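Local structure of putative uncharacterized protein (Bacteroides vulgatus, 4F7A) at residues A362-S367 with G374-Y379; T333-W338 with W428-P433; N146-Q151 with C489-G494; A83-Y88 with H126-T131. The protein probably binds glycans, perhaps mucin O-glycans, as a SusD/RagB-family outer membrane lipoprotein of nutrient uptake. All coordinates share one frame; numbering follows the deposited sequence.

Contact 1 (A362-S367 with G374-Y379); sequences AGVQTS and GDASLY
Val-364 lays its CG1 methyl against two residues of the loop at once, 3.8 Å from Ala-376 CB and, met obliquely, 3.8 Å from Tyr-379 CD2. The motif is a helix with the loop that follows it folded back along its flank: the chain reverses after helix 356-371 of the TPR-like fold, and residues 374-379 return beside it. The next residue, Gln-365, holds the loop backbone with both polar atoms of its amide. Its OE1 accepts from Ala-376 N at 2.7 Å in a nearly straight bond (164°), and its NE2 donates to Gly-374 O at 3.1 Å. CG lies anti to the backbone N, and the side chain then bends at chi2 (57°), which turns the amide to the loop. Shortening this side chain to an alanine is likely to leave Ala-376 N and Gly-374 O without their amide partners and let this part of the loop shift. On the inner side, Tyr-379 rests against Phe-368 and Ile-429, and its hydroxyl is hydrogen-bonded to Gln-426 of helix 416-431. On the outer side, Asp-375 turns its carboxylate back over its own loop and closes an Asx turn. There OD2 takes Ser-377 N at 2.9 Å from above the carboxylate plane, while Ser-377 OG donates to the syn lone pair of Asp-375 OD2 at 2.7 Å.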
# COMPACT_ATOMS: atom_id res chain seq x y z
N ALA A 362 -16.72 -11.33 5.83
CA ALA A 362 -16.46 -11.64 4.43
C ALA A 362 -15.02 -11.31 4.06
O ALA A 362 -14.39 -12.05 3.31
CB ALA A 362 -17.43 -10.91 3.51
N GLY A 363 -14.48 -10.23 4.61
CA GLY A 363 -13.09 -9.87 4.34
C GLY A 363 -12.09 -10.91 4.84
O GLY A 363 -11.14 -11.25 4.14
N VAL A 364 -12.29 -11.39 6.05
CA VAL A 364 -11.39 -12.37 6.63
C VAL A 364 -11.48 -13.69 5.83
O VAL A 364 -10.47 -14.29 5.49
CB VAL A 364 -11.65 -12.61 8.13
CG1 VAL A 364 -10.73 -13.76 8.70
CG2 VAL A 364 -11.43 -11.29 8.92
N GLN A 365 -12.71 -14.14 5.53
CA GLN A 365 -12.89 -15.36 4.81
C GLN A 365 -12.23 -15.24 3.42
O GLN A 365 -11.60 -16.18 2.92
CB GLN A 365 -14.37 -15.72 4.64
CG GLN A 365 -14.50 -16.99 3.82
CD GLN A 365 -13.73 -18.14 4.48
OE1 GLN A 365 -14.08 -18.49 5.64
NE2 GLN A 365 -12.66 -18.72 3.77
N THR A 366 -12.40 -14.08 2.81
CA THR A 366 -11.87 -13.83 1.48
C THR A 366 -10.34 -13.88 1.48
O THR A 366 -9.72 -14.46 0.57
CB THR A 366 -12.43 -12.50 0.91
OG1 THR A 366 -13.85 -12.62 0.74
CG2 THR A 366 -11.79 -12.16 -0.46
N SER A 367 -9.72 -13.28 2.50
CA SER A 367 -8.28 -13.32 2.67
C SER A 367 -7.77 -14.75 2.87
O SER A 367 -6.82 -15.18 2.23
CB SER A 367 -7.86 -12.43 3.82
OG SER A 367 -6.47 -12.52 4.03
N GLY A 374 -7.83 -21.94 4.15
CA GLY A 374 -9.02 -22.68 4.54
C GLY A 374 -10.17 -21.77 4.94
O GLY A 374 -10.30 -20.63 4.45
N ASP A 375 -11.03 -22.30 5.80
CA ASP A 375 -12.24 -21.62 6.22
C ASP A 375 -11.95 -20.79 7.49
O ASP A 375 -11.20 -21.22 8.38
CB ASP A 375 -13.36 -22.65 6.48
CG ASP A 375 -14.67 -22.00 6.84
OD1 ASP A 375 -15.43 -21.62 5.92
OD2 ASP A 375 -14.96 -21.88 8.08
N ALA A 376 -12.55 -19.61 7.58
CA ALA A 376 -12.26 -18.66 8.69
C ALA A 376 -13.31 -18.69 9.82
O ALA A 376 -13.22 -17.91 10.77
CB ALA A 376 -12.13 -17.23 8.13
N SER A 377 -14.30 -19.57 9.74
CA SER A 377 -15.39 -19.54 10.70
C SER A 377 -14.92 -19.68 12.16
O SER A 377 -15.37 -18.94 13.03
CB SER A 377 -16.46 -20.61 10.38
OG SER A 377 -17.01 -20.43 9.07
N LEU A 378 -14.04 -20.63 12.43
CA LEU A 378 -13.55 -20.88 13.79
C LEU A 378 -12.67 -19.70 14.24
O LEU A 378 -12.82 -19.19 15.34
CB LEU A 378 -12.77 -22.19 13.83
CG LEU A 378 -12.47 -22.70 15.26
CD1 LEU A 378 -13.75 -22.76 16.09
CD2 LEU A 378 -11.80 -24.04 15.20
N TYR A 379 -11.82 -19.22 13.35
CA TYR A 379 -10.96 -18.07 13.65
C TYR A 379 -11.78 -16.84 14.02
O TYR A 379 -11.42 -16.10 14.94
CB TYR A 379 -10.09 -17.78 12.44
CG TYR A 379 -9.19 -16.58 12.49
CD1 TYR A 379 -7.89 -16.70 12.95
CD2 TYR A 379 -9.59 -15.37 11.96
CE1 TYR A 379 -7.03 -15.62 12.95
CE2 TYR A 379 -8.72 -14.27 11.95
CZ TYR A 379 -7.45 -14.40 12.45
OH TYR A 379 -6.57 -13.32 12.44

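Contact 2 (T333-W338 with W428-P433); sequences TAAETW and WIACWP
The carboxylate of Glu-336 has Cys-431 SG above its plane, 3.9 Å from OE1; nearby, the Trp-432 indole carries Pro-433 CB over the centre of one face, with Tyr-282 stacked on the ring and Tyr-60 meeting it edge-to-face. The contact itself is buried helix-helix packing in the TPR-like fold: the first turn of helix 334-346 lies against the last turn of helix 416-431. At its middle two methyls meet tip to tip, Ala-335 CB and Ala-430 CB being 3.8 Å apart, and these small side chains let the backbones come close. Beside them the extended Glu-336 chain passes alongside the sulfur, Cys-431 SG lying 4.0 Å from Glu-336 CB. With CG anti to the backbone N (chi1 174°), that chain carries its carboxylate on past the sulfur to a salt bridge between OE2 and Arg-206, which probably balances the buried charge. The turn is fixed from its start by Thr-333, the N-cap, whose OG1 accepts from Glu-336 N at 2.9 Å in a bond of 166°. Its carbonyl is gripped twice as well: Thr-337 N and Thr-337 OG1 reach Thr-333 O from opposite faces of its plane, the hydroxyl at 2.9 Å.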
# COMPACT_ATOMS: atom_id res chain seq x y z
N THR A 333 -6.95 -6.05 -3.27
CA THR A 333 -7.57 -7.35 -3.11
C THR A 333 -9.06 -7.20 -2.83
O THR A 333 -9.52 -6.15 -2.35
CB THR A 333 -6.92 -8.14 -1.94
OG1 THR A 333 -7.15 -7.45 -0.70
CG2 THR A 333 -5.40 -8.33 -2.17
N ALA A 334 -9.78 -8.27 -3.14
CA ALA A 334 -11.14 -8.47 -2.72
C ALA A 334 -11.27 -8.36 -1.19
O ALA A 334 -12.20 -7.72 -0.67
CB ALA A 334 -11.59 -9.87 -3.19
N ALA A 335 -10.34 -8.96 -0.45
CA ALA A 335 -10.41 -8.91 1.02
C ALA A 335 -10.38 -7.45 1.49
O ALA A 335 -11.24 -7.03 2.27
CB ALA A 335 -9.24 -9.74 1.66
N GLU A 336 -9.41 -6.69 1.01
CA GLU A 336 -9.34 -5.25 1.34
C GLU A 336 -10.66 -4.55 1.00
O GLU A 336 -11.15 -3.73 1.76
CB GLU A 336 -8.18 -4.57 0.58
CG GLU A 336 -8.19 -3.05 0.79
CD GLU A 336 -7.24 -2.27 -0.09
OE1 GLU A 336 -6.42 -2.87 -0.82
OE2 GLU A 336 -7.33 -1.02 -0.03
N THR A 337 -11.22 -4.87 -0.14
CA THR A 337 -12.46 -4.23 -0.57
C THR A 337 -13.62 -4.52 0.43
O THR A 337 -14.39 -3.62 0.78
CB THR A 337 -12.81 -4.61 -2.03
OG1 THR A 337 -11.70 -4.25 -2.88
CG2 THR A 337 -14.07 -3.87 -2.51
N TRP A 338 -13.70 -5.75 0.91
CA TRP A 338 -14.68 -6.08 1.96
C TRP A 338 -14.44 -5.29 3.26
O TRP A 338 -15.40 -4.87 3.92
CB TRP A 338 -14.70 -7.58 2.24
CG TRP A 338 -15.45 -8.39 1.20
CD1 TRP A 338 -14.91 -9.26 0.32
CD2 TRP A 338 -16.85 -8.36 0.93
NE1 TRP A 338 -15.89 -9.78 -0.49
CE2 TRP A 338 -17.09 -9.25 -0.13
CE3 TRP A 338 -17.93 -7.66 1.48
CZ2 TRP A 338 -18.38 -9.47 -0.64
CZ3 TRP A 338 -19.20 -7.90 0.99
CH2 TRP A 338 -19.42 -8.80 -0.05
N TRP A 428 -5.01 -5.05 7.45
CA TRP A 428 -3.53 -5.02 7.42
C TRP A 428 -2.96 -6.43 7.21
O TRP A 428 -2.04 -6.63 6.40
CB TRP A 428 -3.06 -4.37 8.70
CG TRP A 428 -1.59 -4.27 8.99
CD1 TRP A 428 -0.74 -3.26 8.63
CD2 TRP A 428 -0.85 -5.14 9.84
NE1 TRP A 428 0.51 -3.48 9.18
CE2 TRP A 428 0.46 -4.62 9.93
CE3 TRP A 428 -1.16 -6.30 10.55
CZ2 TRP A 428 1.45 -5.24 10.68
CZ3 TRP A 428 -0.17 -6.90 11.30
CH2 TRP A 428 1.11 -6.37 11.36
N ILE A 429 -3.50 -7.42 7.90
CA ILE A 429 -3.08 -8.80 7.62
C ILE A 429 -3.36 -9.15 6.14
O ILE A 429 -2.50 -9.72 5.45
CB ILE A 429 -3.73 -9.86 8.55
CG1 ILE A 429 -3.42 -9.58 10.03
CG2 ILE A 429 -3.22 -11.25 8.18
CD1 ILE A 429 -4.31 -10.41 11.05
N ALA A 430 -4.53 -8.74 5.65
CA ALA A 430 -5.01 -9.10 4.32
C ALA A 430 -4.33 -8.37 3.18
O ALA A 430 -4.31 -8.89 2.06
CB ALA A 430 -6.54 -8.87 4.24
N CYS A 431 -3.74 -7.19 3.44
CA CYS A 431 -3.03 -6.44 2.39
C CYS A 431 -1.60 -6.92 2.16
O CYS A 431 -0.94 -6.45 1.22
CB CYS A 431 -3.02 -4.94 2.74
SG CYS A 431 -4.62 -4.13 2.43
N TRP A 432 -1.12 -7.82 3.02
CA TRP A 432 0.24 -8.34 2.96
C TRP A 432 0.48 -8.99 1.59
O TRP A 432 -0.40 -9.69 1.08
CB TRP A 432 0.42 -9.39 4.07
CG TRP A 432 1.81 -9.93 4.24
CD1 TRP A 432 2.76 -9.47 5.11
CD2 TRP A 432 2.42 -10.98 3.50
NE1 TRP A 432 3.91 -10.17 4.96
CE2 TRP A 432 3.73 -11.13 3.99
CE3 TRP A 432 1.98 -11.86 2.49
CZ2 TRP A 432 4.61 -12.10 3.50
CZ3 TRP A 432 2.86 -12.80 2.02
CH2 TRP A 432 4.15 -12.92 2.52
N PRO A 433 1.68 -8.77 0.99
CA PRO A 433 2.88 -8.10 1.50
C PRO A 433 3.04 -6.62 1.12
O PRO A 433 4.15 -6.06 1.23
CB PRO A 433 3.99 -8.90 0.86
CG PRO A 433 3.40 -9.21 -0.53
CD PRO A 433 1.94 -9.41 -0.31

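Contact 3 (N146-Q151 with C489-G494); sequences NSVDTQ and CTALGG
Ala-491 CB touches two methyl groups of residues 146-151, 3.7 Å from Val-148 CG1 and 3.9 Å from Thr-150 CG2. A water adds a polar link beside these methyls: it donates to Ala-491 O at 2.9 Å and accepts from Gln-151 N at 3.0 Å. Both bridged groups belong to helix ends. Ala-491 is in the last turn of helix 482-492, and Gln-151 begins helix 151-174, so the water ties a carbonyl at the end of one helix to an amide at the start of another. One shell out, Thr-150 is the N-cap of helix 151-174. Its OG1 stands between the backbone N and the carbonyl carbon (chi1 68°), from where it caps a backbone N of the first turn. CG2 is thereby put beside the backbone N, facing Ala-491. Thr-150 N in turn is bonded to Glu-153 OE1, consistent with a capping box. Upstream, Asn-146 OD1 accepts from Val-148 N at 2.9 Å, an Asx turn that sets the bend ahead of the valine. Lys-139 NZ holds the carbonyls of Asn-146 and Val-148, and the valine also packs on Gln-484, Asn-487 and Leu-488 of helix 482-492. Gly-493, with its positive phi, then leads the chain away. The direct contact is thus apolar and small, and what directional bonding links the two segments is the single water between Ala-491 O and Gln-151 N.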
# COMPACT_ATOMS: atom_id res chain seq x y z
N ASN A 146 2.93 27.61 -10.60
CA ASN A 146 3.07 26.68 -9.47
C ASN A 146 2.57 25.30 -9.91
O ASN A 146 1.39 25.12 -10.24
CB ASN A 146 2.28 27.21 -8.25
CG ASN A 146 2.49 26.36 -7.00
OD1 ASN A 146 2.88 25.19 -7.08
ND2 ASN A 146 2.25 26.95 -5.84
N SER A 147 3.49 24.34 -9.95
CA SER A 147 3.23 22.99 -10.46
C SER A 147 2.58 22.05 -9.43
O SER A 147 2.21 20.91 -9.76
CB SER A 147 4.57 22.39 -10.89
OG SER A 147 5.53 22.50 -9.80
N VAL A 148 2.46 22.51 -8.20
CA VAL A 148 2.15 21.64 -7.07
C VAL A 148 0.65 21.55 -6.76
O VAL A 148 -0.05 22.58 -6.72
CB VAL A 148 2.91 22.12 -5.80
CG1 VAL A 148 2.46 21.35 -4.54
CG2 VAL A 148 4.41 21.94 -6.01
N ASP A 149 0.17 20.33 -6.56
CA ASP A 149 -1.14 20.11 -5.93
C ASP A 149 -0.96 19.89 -4.43
O ASP A 149 -0.14 19.07 -4.03
CB ASP A 149 -1.80 18.82 -6.42
CG ASP A 149 -2.27 18.86 -7.82
OD1 ASP A 149 -2.30 19.94 -8.45
OD2 ASP A 149 -2.65 17.75 -8.31
N THR A 150 -1.77 20.54 -3.60
CA THR A 150 -1.94 20.08 -2.20
C THR A 150 -2.48 18.64 -2.25
O THR A 150 -3.01 18.21 -3.29
CB THR A 150 -2.92 20.95 -1.40
OG1 THR A 150 -4.23 20.76 -1.93
CG2 THR A 150 -2.54 22.47 -1.48
N GLN A 151 -2.32 17.88 -1.18
CA GLN A 151 -2.87 16.53 -1.17
C GLN A 151 -4.38 16.52 -1.43
O GLN A 151 -4.87 15.63 -2.12
CB GLN A 151 -2.57 15.81 0.15
CG GLN A 151 -3.05 14.36 0.19
CD GLN A 151 -2.51 13.62 1.40
OE1 GLN A 151 -3.01 13.80 2.51
NE2 GLN A 151 -1.51 12.73 1.18
N CYS A 489 6.66 22.56 0.06
CA CYS A 489 6.66 22.90 1.47
C CYS A 489 5.47 23.76 1.90
O CYS A 489 4.82 23.46 2.92
CB CYS A 489 7.97 23.59 1.85
SG CYS A 489 9.36 22.42 1.86
N THR A 490 5.18 24.81 1.13
CA THR A 490 3.97 25.61 1.34
C THR A 490 2.69 24.77 1.33
O THR A 490 1.85 24.90 2.24
CB THR A 490 3.88 26.73 0.31
OG1 THR A 490 5.06 27.54 0.43
CG2 THR A 490 2.60 27.63 0.51
N ALA A 491 2.56 23.89 0.35
CA ALA A 491 1.39 23.01 0.24
C ALA A 491 1.29 22.02 1.39
O ALA A 491 0.21 21.58 1.72
CB ALA A 491 1.37 22.25 -1.13
N LEU A 492 2.43 21.64 1.97
CA LEU A 492 2.43 20.70 3.09
C LEU A 492 1.83 21.30 4.35
O LEU A 492 1.22 20.58 5.17
CB LEU A 492 3.83 20.24 3.38
CG LEU A 492 4.08 19.22 4.48
CD1 LEU A 492 3.36 17.90 4.17
CD2 LEU A 492 5.57 19.04 4.62
N GLY A 493 2.04 22.60 4.54
CA GLY A 493 1.47 23.30 5.70
C GLY A 493 2.18 22.98 7.00
O GLY A 493 1.60 23.09 8.06
N GLY A 494 3.43 22.53 6.90
CA GLY A 494 4.23 22.17 8.07
C GLY A 494 5.66 21.91 7.65
O GLY A 494 5.99 21.95 6.46
O HOH W 1 -1.34 19.12 1.35

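Contact 4 (A83-Y88 with H126-T131); sequences ASAWNY and HRITDT
Helix 111-132 meets helix 84-104 through Ile-128, which reaches Ala-85 and Trp-86 in a buried part of the fold. The two helices follow each other in sequence and run antiparallel here, a helical hairpin of the TPR-like fold. At the start of residues 126-131, the CG of Arg-127 rests toward the rim of one face of the His-126 imidazole, 3.8 Å above the plane. Ile-128 carries the contact with both its branches. CG1 is anti to the carbonyl carbon (chi1 -55°), and a second bend at chi2 brings CD1 onto the backbone of the other helix, 3.6 Å from Ala-85 O and 4.0 Å from Ala-85 CB. The other branch, CG2, is anti to the backbone N and approaches the indole obliquely, 4.2 Å from Trp-86 CE3. That tryptophan has Asp-477 as its polar partner, and its side chain is about 4 Å from a bound glycerol, probably from the crystallisation liquor. Further along, Asp-130 forms a salt bridge with Arg-210, as Arg-127 before it does with Glu-434. Thr-131 also points its CB toward helix 84-104, without reaching contact. Its hydroxyl is bonded to His-54 NE2 and also turns back on its own helix, OG1 donating to Arg-127 O at 2.8 Å in the carbonyl plane.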
# COMPACT_ATOMS: atom_id res chain seq x y z
N ALA A 83 13.77 9.39 -0.89
CA ALA A 83 13.44 10.09 -2.13
C ALA A 83 13.05 9.15 -3.27
O ALA A 83 12.57 9.60 -4.32
CB ALA A 83 14.64 10.94 -2.58
N SER A 84 13.31 7.85 -3.11
CA SER A 84 13.23 6.93 -4.23
C SER A 84 11.86 6.77 -4.88
O SER A 84 11.77 6.74 -6.10
CB SER A 84 13.80 5.57 -3.83
OG SER A 84 15.21 5.65 -3.79
N ALA A 85 10.81 6.68 -4.08
CA ALA A 85 9.46 6.52 -4.64
C ALA A 85 9.16 7.72 -5.57
O ALA A 85 8.74 7.54 -6.73
CB ALA A 85 8.43 6.41 -3.53
N TRP A 86 9.45 8.92 -5.08
CA TRP A 86 9.32 10.14 -5.89
C TRP A 86 10.18 10.07 -7.18
O TRP A 86 9.66 10.19 -8.30
CB TRP A 86 9.73 11.39 -5.07
CG TRP A 86 9.55 12.67 -5.84
CD1 TRP A 86 10.35 13.14 -6.83
CD2 TRP A 86 8.51 13.65 -5.66
NE1 TRP A 86 9.86 14.34 -7.30
CE2 TRP A 86 8.73 14.67 -6.60
CE3 TRP A 86 7.41 13.75 -4.80
CZ2 TRP A 86 7.90 15.79 -6.71
CZ3 TRP A 86 6.55 14.87 -4.93
CH2 TRP A 86 6.81 15.87 -5.87
N ASN A 87 11.47 9.82 -7.00
CA ASN A 87 12.43 9.95 -8.10
C ASN A 87 12.13 8.96 -9.25
O ASN A 87 12.07 9.33 -10.43
CB ASN A 87 13.86 9.73 -7.61
CG ASN A 87 14.35 10.83 -6.67
OD1 ASN A 87 13.76 11.92 -6.59
ND2 ASN A 87 15.46 10.56 -5.95
N TYR A 88 11.93 7.70 -8.89
CA TYR A 88 11.70 6.66 -9.88
C TYR A 88 10.37 6.85 -10.59
O TYR A 88 10.27 6.65 -11.80
CB TYR A 88 11.82 5.27 -9.25
CG TYR A 88 13.25 4.94 -8.81
CD1 TYR A 88 14.34 5.24 -9.61
CD2 TYR A 88 13.50 4.34 -7.57
CE1 TYR A 88 15.65 4.97 -9.20
CE2 TYR A 88 14.81 4.03 -7.16
CZ TYR A 88 15.87 4.36 -7.97
OH TYR A 88 17.17 4.08 -7.58
N HIS A 126 -1.57 7.89 -6.26
CA HIS A 126 -2.11 8.00 -4.90
C HIS A 126 -1.07 7.43 -3.93
O HIS A 126 -0.94 7.92 -2.83
CB HIS A 126 -3.51 7.36 -4.74
CG HIS A 126 -3.48 5.89 -4.46
ND1 HIS A 126 -3.25 4.95 -5.44
CD2 HIS A 126 -3.62 5.20 -3.30
CE1 HIS A 126 -3.27 3.74 -4.90
NE2 HIS A 126 -3.48 3.86 -3.60
N ARG A 127 -0.30 6.42 -4.38
CA ARG A 127 0.80 5.88 -3.57
C ARG A 127 1.90 6.92 -3.26
O ARG A 127 2.51 6.89 -2.19
CB ARG A 127 1.41 4.67 -4.26
CG ARG A 127 0.51 3.44 -4.25
CD ARG A 127 0.88 2.43 -5.35
NE ARG A 127 2.28 1.99 -5.39
CZ ARG A 127 2.80 1.00 -4.66
NH1 ARG A 127 2.10 0.34 -3.75
NH2 ARG A 127 4.07 0.66 -4.83
N ILE A 128 2.12 7.85 -4.19
CA ILE A 128 3.12 8.92 -4.03
C ILE A 128 2.61 10.04 -3.10
O ILE A 128 3.33 10.44 -2.19
CB ILE A 128 3.57 9.49 -5.41
CG1 ILE A 128 4.08 8.35 -6.31
CG2 ILE A 128 4.60 10.60 -5.25
CD1 ILE A 128 5.24 7.52 -5.70
N THR A 129 1.40 10.54 -3.31
CA THR A 129 0.88 11.54 -2.39
C THR A 129 0.75 10.94 -1.00
O THR A 129 0.99 11.64 -0.03
CB THR A 129 -0.47 12.21 -2.81
OG1 THR A 129 -0.84 13.18 -1.80
CG2 THR A 129 -1.59 11.20 -2.95
N ASP A 130 0.40 9.67 -0.90
CA ASP A 130 0.28 9.07 0.44
C ASP A 130 1.65 8.93 1.16
O ASP A 130 1.70 8.77 2.39
CB ASP A 130 -0.43 7.70 0.37
CG ASP A 130 -1.91 7.82 0.04
OD1 ASP A 130 -2.48 8.96 0.04
OD2 ASP A 130 -2.51 6.76 -0.24
N THR A 131 2.73 8.98 0.39
CA THR A 131 4.08 8.96 0.93
C THR A 131 4.54 10.37 1.38
O THR A 131 5.02 10.52 2.49
CB THR A 131 5.06 8.39 -0.11
OG1 THR A 131 4.67 7.05 -0.44
CG2 THR A 131 6.49 8.39 0.41

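How the contacts relate
From the N terminus, contact 4 comes first and closes a short loop, pairing the successive helices 84-104 and 111-132. The chain then opens contact 3 at residues 146-151 and closes it only at 489-494, near the C terminus, spanning most of the protein. Within that span, contact 2 joins helix 334-346 to helix 416-431, and inside it again contact 1 folds the loop after helix 356-371 back on that helix; none cross. Contacts 3 and 4 share one side of the molecule and touch through a probable hydrogen bond from Gln-151 to Thr-129. Contacts 1 and 2 also touch, Gly-363 packing on Ala-335 and Trp-338, while contacts 1 and 3 lie 42 Å apart between centres.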